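Local coordinates for protein probable acetyltransferase (Agrobacterium tumefaciens, PDB 2GE3) that probably transfers an acetyl group from bound acetyl coenzyme A to an acceptor substrate, as a member of the GNAT acetyltransferase family, at residues I10-A15 with P59-I64. Sequence-based numbering, arbitrary orientation.
Sequences IKPIRA and PQFVAI
With CG1 of I13 trans to its own backbone N (chi1 -162°), the two branches of this isoleucine part company over the strand beside it: CD1 of I13 runs on to V62, lying 3.7 Å from V62 CG1, while CG2 comes up against the extended chain of Q60, whose own CG is likewise trans to N (chi1 -179°). There the methyl meets CG and CD of Q60 as well as OE1, so it packs along the outer part of the extended side chain rather than on a single atom. These side-chain contacts, with the backbone bonds beside them, show how an edge strand can be joined to a GNAT sheet. Strand 9-12 runs antiparallel to strand 60-65, and K11 and V62 form a hydrogen-bonded pair: K11 N donates to V62 O over 3.1 Å, and V62 N donates to K11 O over 2.9 Å. A third bond, I13 N to Q60 O at 2.9 Å, carries the pairing past the end of the first strand.

On one side of the sheet, CG2 of I10 lies 4.0 Å from CD2 of F61, and helix 102-117 packs against both residues. The pyrrolidine of P12 lies alongside the F61 ring, with its CA over one face and CG 3.8 Å from CE2. K11 and V62 share the other side, where the bent lysine lays CD against CD1 of I64 at 3.7 Å. On the side of I13 and Q60, helices 18-29 and 43-55 pack against both residues, and NE2 of Q60 makes a weak hydrogen bond to D74. The chemistry thus largely divides: main-chain amides and carbonyls pair between the strands, while mostly apolar groups join the sheet to helices on both its faces.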
loop_
_atom_site.group_PDB
_atom_site.type_symbol
_atom_site.label_atom_id
_atom_site.label_comp_id
_atom_site.label_asym_id
_atom_site.label_seq_id
_atom_site.Cartn_x
_atom_site.Cartn_y
_atom_site.Cartn_z
ATOM N N ILE A 10 -23.650 -0.948 16.886
ATOM C CA ILE A 10 -22.241 -1.018 16.466
ATOM C C ILE A 10 -21.429 -1.595 17.629
ATOM O O ILE A 10 -21.532 -1.144 18.724
ATOM C CB ILE A 10 -21.755 0.386 16.075
ATOM C CG1 ILE A 10 -22.456 0.825 14.784
ATOM C CG2 ILE A 10 -20.206 0.426 15.993
ATOM C CD1 ILE A 10 -22.478 2.231 14.585
ATOM N N LYS A 11 -20.613 -2.600 17.390
ATOM C CA LYS A 11 -19.834 -3.198 18.465
ATOM C C LYS A 11 -18.539 -3.730 17.857
ATOM O O LYS A 11 -18.489 -3.937 16.635
ATOM C CB LYS A 11 -20.622 -4.346 19.094
ATOM C CG LYS A 11 -21.106 -5.306 18.028
ATOM C CD LYS A 11 -22.174 -6.238 18.539
ATOM C CE LYS A 11 -23.352 -5.490 19.176
ATOM N NZ LYS A 11 -24.635 -6.214 18.880
ATOM N N PRO A 12 -17.495 -3.945 18.706
ATOM C CA PRO A 12 -16.267 -4.613 18.216
ATOM C C PRO A 12 -16.618 -5.969 17.661
ATOM O O PRO A 12 -17.591 -6.576 18.062
ATOM C CB PRO A 12 -15.317 -4.657 19.458
ATOM C CG PRO A 12 -15.853 -3.528 20.339
ATOM C CD PRO A 12 -17.397 -3.563 20.124
ATOM N N ILE A 13 -15.929 -6.395 16.631
ATOM C CA ILE A 13 -16.234 -7.682 16.054
ATOM C C ILE A 13 -15.790 -8.818 17.036
ATOM O O ILE A 13 -14.736 -8.721 17.743
ATOM C CB ILE A 13 -15.592 -7.839 14.658
ATOM C CG1 ILE A 13 -16.276 -8.992 13.884
ATOM C CG2 ILE A 13 -14.070 -8.033 14.808
ATOM C CD1 ILE A 13 -16.000 -9.017 12.281
ATOM N N ARG A 14 -16.611 -9.876 17.095
ATOM C CA ARG A 14 -16.250 -11.076 17.837
ATOM C C ARG A 14 -16.215 -12.288 16.893
ATOM O O ARG A 14 -16.763 -12.240 15.761
ATOM C CB ARG A 14 -17.246 -11.268 18.964
ATOM C CG ARG A 14 -17.237 -10.118 20.013
ATOM C CD ARG A 14 -18.089 -10.438 21.300
ATOM N NE ARG A 14 -19.423 -10.928 20.970
ATOM C CZ ARG A 14 -20.542 -10.196 20.869
ATOM N NH1 ARG A 14 -20.546 -8.887 21.107
ATOM N NH2 ARG A 14 -21.687 -10.795 20.560
ATOM N N ALA A 15 -15.568 -13.367 17.351
ATOM C CA ALA A 15 -15.456 -14.644 16.616
ATOM C C ALA A 15 -16.766 -15.132 15.954
ATOM O O ALA A 15 -16.744 -15.689 14.853
ATOM C CB ALA A 15 -14.883 -15.773 17.541
ATOM N N PRO A 59 -8.572 -2.170 15.463
ATOM C CA PRO A 59 -9.979 -1.681 15.529
ATOM C C PRO A 59 -10.809 -2.284 14.397
ATOM O O PRO A 59 -10.378 -2.243 13.241
ATOM C CB PRO A 59 -9.854 -0.162 15.369
ATOM C CG PRO A 59 -8.405 0.155 15.503
ATOM C CD PRO A 59 -7.589 -1.078 15.318
ATOM N N GLN A 60 -11.897 -2.960 14.753
ATOM C CA GLN A 60 -12.711 -3.589 13.790
ATOM C C GLN A 60 -14.122 -3.674 14.341
ATOM O O GLN A 60 -14.366 -4.336 15.330
ATOM C CB GLN A 60 -12.177 -4.962 13.400
ATOM C CG GLN A 60 -13.032 -5.682 12.334
ATOM C CD GLN A 60 -12.287 -6.953 11.821
ATOM O OE1 GLN A 60 -11.615 -7.684 12.616
ATOM N NE2 GLN A 60 -12.330 -7.160 10.490
ATOM N N PHE A 61 -15.045 -2.971 13.695
ATOM C CA PHE A 61 -16.390 -2.814 14.234
ATOM C C PHE A 61 -17.410 -3.319 13.244
ATOM O O PHE A 61 -17.224 -3.193 12.026
ATOM C CB PHE A 61 -16.630 -1.316 14.554
ATOM C CG PHE A 61 -15.903 -0.853 15.784
ATOM C CD1 PHE A 61 -14.524 -0.582 15.757
ATOM C CD2 PHE A 61 -16.573 -0.794 16.994
ATOM C CE1 PHE A 61 -13.828 -0.259 16.981
ATOM C CE2 PHE A 61 -15.907 -0.462 18.163
ATOM C CZ PHE A 61 -14.538 -0.203 18.155
ATOM N N VAL A 62 -18.521 -3.868 13.768
ATOM C CA VAL A 62 -19.603 -4.361 12.892
ATOM C C VAL A 62 -20.878 -3.633 13.214
ATOM O O VAL A 62 -21.061 -3.232 14.354
ATOM C CB VAL A 62 -19.746 -5.877 12.899
ATOM C CG1 VAL A 62 -18.598 -6.426 12.092
ATOM C CG2 VAL A 62 -19.876 -6.438 14.393
ATOM N N ALA A 63 -21.706 -3.391 12.198
ATOM C CA ALA A 63 -23.044 -2.930 12.512
ATOM C C ALA A 63 -23.974 -4.103 12.384
ATOM O O ALA A 63 -24.023 -4.759 11.353
ATOM C CB ALA A 63 -23.458 -1.789 11.632
ATOM N N ILE A 64 -24.771 -4.293 13.426
ATOM C CA ILE A 64 -25.611 -5.446 13.582
ATOM C C ILE A 64 -27.113 -5.058 13.540
ATOM O O ILE A 64 -27.574 -4.151 14.316
ATOM C CB ILE A 64 -25.266 -6.201 14.914
ATOM C CG1 ILE A 64 -24.167 -7.193 14.597
ATOM C CG2 ILE A 64 -26.448 -7.090 15.387
ATOM C CD1 ILE A 64 -23.063 -6.769 15.027
#